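PDB 1O9R: agrobacterium tumefaciens DPS from Agrobacterium tumefaciens, which protects DNA from oxidative damage, without binding it, by oxidising iron(II) with hydrogen peroxide and storing the iron(III) mineral inside a hollow dodecamer. Local coordinates for residues A[92-97]-A[114-119]. Numbering follows the deposited sequence.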
ATOM      1  N   LYS A  92      36.641  -5.689  15.907  1.00 16.07           N
ATOM      2  CA  LYS A  92      37.246  -6.928  16.412  1.00 18.82           C
ATOM      3  C   LYS A  92      37.291  -7.991  15.330  1.00 18.97           C
ATOM      4  O   LYS A  92      37.789  -9.119  15.603  1.00 20.56           O
ATOM      5  CB  LYS A  92      36.498  -7.495  17.628  1.00 21.62           C
ATOM      6  CG  LYS A  92      36.569  -6.588  18.846  1.00 24.64           C
ATOM      7  CD  LYS A  92      37.836  -5.847  19.068  1.00 29.82           C
ATOM      8  CE  LYS A  92      39.158  -6.503  19.290  1.00 33.95           C
ATOM      9  NZ  LYS A  92      40.238  -5.505  19.604  1.00 37.08           N
ATOM     10  N   LEU A  93      36.835  -7.688  14.096  1.00 15.98           N
ATOM     11  CA  LEU A  93      36.800  -8.700  13.075  1.00 16.52           C
ATOM     12  C   LEU A  93      38.078  -8.748  12.246  1.00 16.13           C
ATOM     13  O   LEU A  93      38.654  -7.712  11.964  1.00 18.90           O
ATOM     14  CB  LEU A  93      35.621  -8.424  12.098  1.00 16.39           C
ATOM     15  CG  LEU A  93      34.293  -8.248  12.847  1.00 16.85           C
ATOM     16  CD1 LEU A  93      33.251  -8.115  11.737  1.00 16.33           C
ATOM     17  CD2 LEU A  93      33.976  -9.451  13.735  1.00 17.22           C
ATOM     18  N   LYS A  94      38.458  -9.971  11.910  1.00 16.80           N
ATOM     19  CA  LYS A  94      39.622 -10.087  11.022  1.00 15.89           C
ATOM     20  C   LYS A  94      39.189  -9.685   9.604  1.00 17.09           C
ATOM     21  O   LYS A  94      38.039  -9.925   9.199  1.00 16.88           O
ATOM     22  CB  LYS A  94      39.992 -11.566  10.927  1.00 19.30           C
ATOM     23  CG  LYS A  94      39.192 -12.698  11.395  1.00 26.18           C
ATOM     24  CD  LYS A  94      37.678 -12.793  11.302  1.00 28.36           C
ATOM     25  CE  LYS A  94      37.012 -12.323  12.573  1.00 18.09           C
ATOM     26  NZ  LYS A  94      35.714 -11.672  12.527  1.00 34.18           N
ATOM     27  N   ALA A  95      40.128  -9.108   8.864  1.00 16.34           N
ATOM     28  CA  ALA A  95      39.860  -8.729   7.479  1.00 15.42           C
ATOM     29  C   ALA A  95      39.251  -9.865   6.681  1.00 16.49           C
ATOM     30  O   ALA A  95      39.618 -11.051   6.683  1.00 16.42           O
ATOM     31  CB  ALA A  95      41.211  -8.348   6.819  1.00 18.35           C
ATOM     32  N   TYR A  96      38.189  -9.465   5.920  1.00 15.47           N
ATOM     33  CA  TYR A  96      37.480 -10.464   5.127  1.00 15.84           C
ATOM     34  C   TYR A  96      38.279 -10.775   3.870  1.00 14.77           C
ATOM     35  O   TYR A  96      38.777  -9.884   3.168  1.00 16.50           O
ATOM     36  CB  TYR A  96      36.077  -9.858   4.735  1.00 15.96           C
ATOM     37  CG  TYR A  96      35.137 -10.923   4.234  1.00 14.54           C
ATOM     38  CD1 TYR A  96      34.390 -11.722   5.124  1.00 15.85           C
ATOM     39  CD2 TYR A  96      35.004 -11.173   2.871  1.00 14.66           C
ATOM     40  CE1 TYR A  96      33.536 -12.714   4.703  1.00 16.43           C
ATOM     41  CE2 TYR A  96      34.149 -12.193   2.446  1.00 15.37           C
ATOM     42  CZ  TYR A  96      33.415 -12.952   3.333  1.00 14.66           C
ATOM     43  OH  TYR A  96      32.566 -13.955   2.947  1.00 15.91           O
ATOM     44  N   PRO A  97      38.366 -12.059   3.522  1.00 16.63           N
ATOM     45  CA  PRO A  97      39.162 -12.418   2.322  1.00 16.03           C
ATOM     46  C   PRO A  97      38.546 -11.949   1.022  1.00 17.56           C
ATOM     47  O   PRO A  97      37.348 -12.202   0.812  1.00 18.14           O
ATOM     48  CB  PRO A  97      39.290 -13.916   2.431  1.00 16.20           C
ATOM     49  CG  PRO A  97      38.082 -14.377   3.210  1.00 19.00           C
ATOM     50  CD  PRO A  97      37.854 -13.239   4.214  1.00 17.03           C
ATOM     51  N   TYR A 114      29.860 -13.358  11.971  1.00 13.88           N
ATOM     52  CA  TYR A 114      28.558 -13.246  12.611  1.00 14.36           C
ATOM     53  C   TYR A 114      28.566 -13.853  14.006  1.00 14.81           C
ATOM     54  O   TYR A 114      27.956 -13.301  14.932  1.00 13.76           O
ATOM     55  CB  TYR A 114      27.444 -13.956  11.763  1.00 14.52           C
ATOM     56  CG  TYR A 114      26.824 -12.985  10.759  1.00 14.33           C
ATOM     57  CD1 TYR A 114      25.523 -12.526  11.007  1.00 15.65           C
ATOM     58  CD2 TYR A 114      27.485 -12.634   9.616  1.00 15.14           C
ATOM     59  CE1 TYR A 114      24.968 -11.642  10.040  1.00 15.88           C
ATOM     60  CE2 TYR A 114      26.965 -11.745   8.691  1.00 14.58           C
ATOM     61  CZ  TYR A 114      25.692 -11.285   8.955  1.00 15.31           C
ATOM     62  OH  TYR A 114      25.132 -10.363   8.056  1.00 15.25           O
ATOM     63  N   GLY A 115      29.273 -14.989  14.215  1.00 14.44           N
ATOM     64  CA  GLY A 115      29.389 -15.570  15.546  1.00 13.05           C
ATOM     65  C   GLY A 115      30.076 -14.614  16.531  1.00 14.60           C
ATOM     66  O   GLY A 115      29.614 -14.412  17.649  1.00 15.93           O
ATOM     67  N   GLU A 116      31.173 -14.000  16.029  1.00 14.99           N
ATOM     68  CA  GLU A 116      31.868 -13.055  16.932  1.00 16.02           C
ATOM     69  C   GLU A 116      31.007 -11.866  17.317  1.00 16.00           C
ATOM     70  O   GLU A 116      30.909 -11.469  18.500  1.00 16.19           O
ATOM     71  CB  GLU A 116      33.194 -12.596  16.285  1.00 17.27           C
ATOM     72  CG  GLU A 116      34.148 -13.795  16.263  1.00 23.67           C
ATOM     73  CD  GLU A 116      35.340 -13.583  15.384  1.00 28.92           C
ATOM     74  OE1 GLU A 116      36.291 -14.408  15.420  1.00 32.36           O
ATOM     75  OE2 GLU A 116      35.332 -12.596  14.624  1.00 30.71           O
ATOM     76  N   VAL A 117      30.276 -11.306  16.346  1.00 13.58           N
ATOM     77  CA  VAL A 117      29.430 -10.148  16.681  1.00 14.95           C
ATOM     78  C   VAL A 117      28.203 -10.581  17.498  1.00 13.40           C
ATOM     79  O   VAL A 117      27.873  -9.889  18.479  1.00 13.85           O
ATOM     80  CB  VAL A 117      28.976  -9.471  15.378  1.00 14.21           C
ATOM     81  CG1 VAL A 117      28.049  -8.273  15.730  1.00 15.89           C
ATOM     82  CG2 VAL A 117      30.214  -8.942  14.637  1.00 15.64           C
ATOM     83  N   ALA A 118      27.604 -11.716  17.231  1.00 12.86           N
ATOM     84  CA  ALA A 118      26.480 -12.201  18.054  1.00 13.16           C
ATOM     85  C   ALA A 118      26.988 -12.313  19.511  1.00 12.84           C
ATOM     86  O   ALA A 118      26.215 -11.983  20.415  1.00 14.67           O
ATOM     87  CB  ALA A 118      25.986 -13.525  17.507  1.00 14.32           C
ATOM     88  N   ASN A 119      28.176 -12.919  19.655  1.00 13.64           N
ATOM     89  CA  ASN A 119      28.622 -13.153  21.037  1.00 12.53           C
ATOM     90  C   ASN A 119      29.099 -11.895  21.717  1.00 14.77           C
ATOM     91  O   ASN A 119      28.868 -11.707  22.927  1.00 15.79           O
ATOM     92  CB  ASN A 119      29.763 -14.208  20.943  1.00 14.29           C
ATOM     93  CG  ASN A 119      29.225 -15.565  20.556  1.00 15.00           C
ATOM     94  OD1 ASN A 119      28.059 -15.935  20.726  1.00 16.40           O
ATOM     95  ND2 ASN A 119      30.073 -16.456  20.019  1.00 15.97           N
TER
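Within segments 92-97 and 114-119, Leu93 reaches the helix through CD2, which lies 3.9 Å from CG2 of Val117 and 4.1 Å from CB of Glu116. The leucine and valine side chains cross at about a right angle. Val117 brings CG2 into this contact by setting it anti to its own carbonyl carbon, while CG1 stands anti to the backbone N (chi1 178°). Both residues are buried, and branched apolar side chains suit a place where an irregular loop must lie against a helix.

Beside this apolar patch, Lys94 and Glu116 approach from opposite directions and form a probable salt bridge. The modelled separation of Lys94 NZ and Glu116 OE2, 2.3 Å, is too short to be trusted, so its exact geometry is doubtful. Beyond CG the glutamate chain is extended (chi2 167°), which carries its carboxylate out from the helix to the loop, whereas the lysine chain is bent several times. Two long, flexible, oppositely charged side chains fit this partly exposed margin.

The loop backbone has further partners: Lys92 N bonds to Ser28 OG, Leu93 N to Thr91 OG1, and Lys94 O accepts from Arg113 NE. Both buried tyrosine hydroxyls are satisfied, Tyr96 OH by His106 ND1 and Tyr114 OH by Thr36 OG1. Asn119 suits a subunit boundary: OD1 accepts from Arg122 NH2 and from Asp9 N of a neighbouring subunit, and ND2 donates to Lys7 O of that same subunit.

The loop follows helix 84-90, the short helix in the long connection between the second and third helices of the ferritin-like four-helix bundle, and bridges two helices: Leu93 also touches Asp31 on helix 12-42, while from helix 103-130 Ala118 packs against Leu147 of helix 134-156.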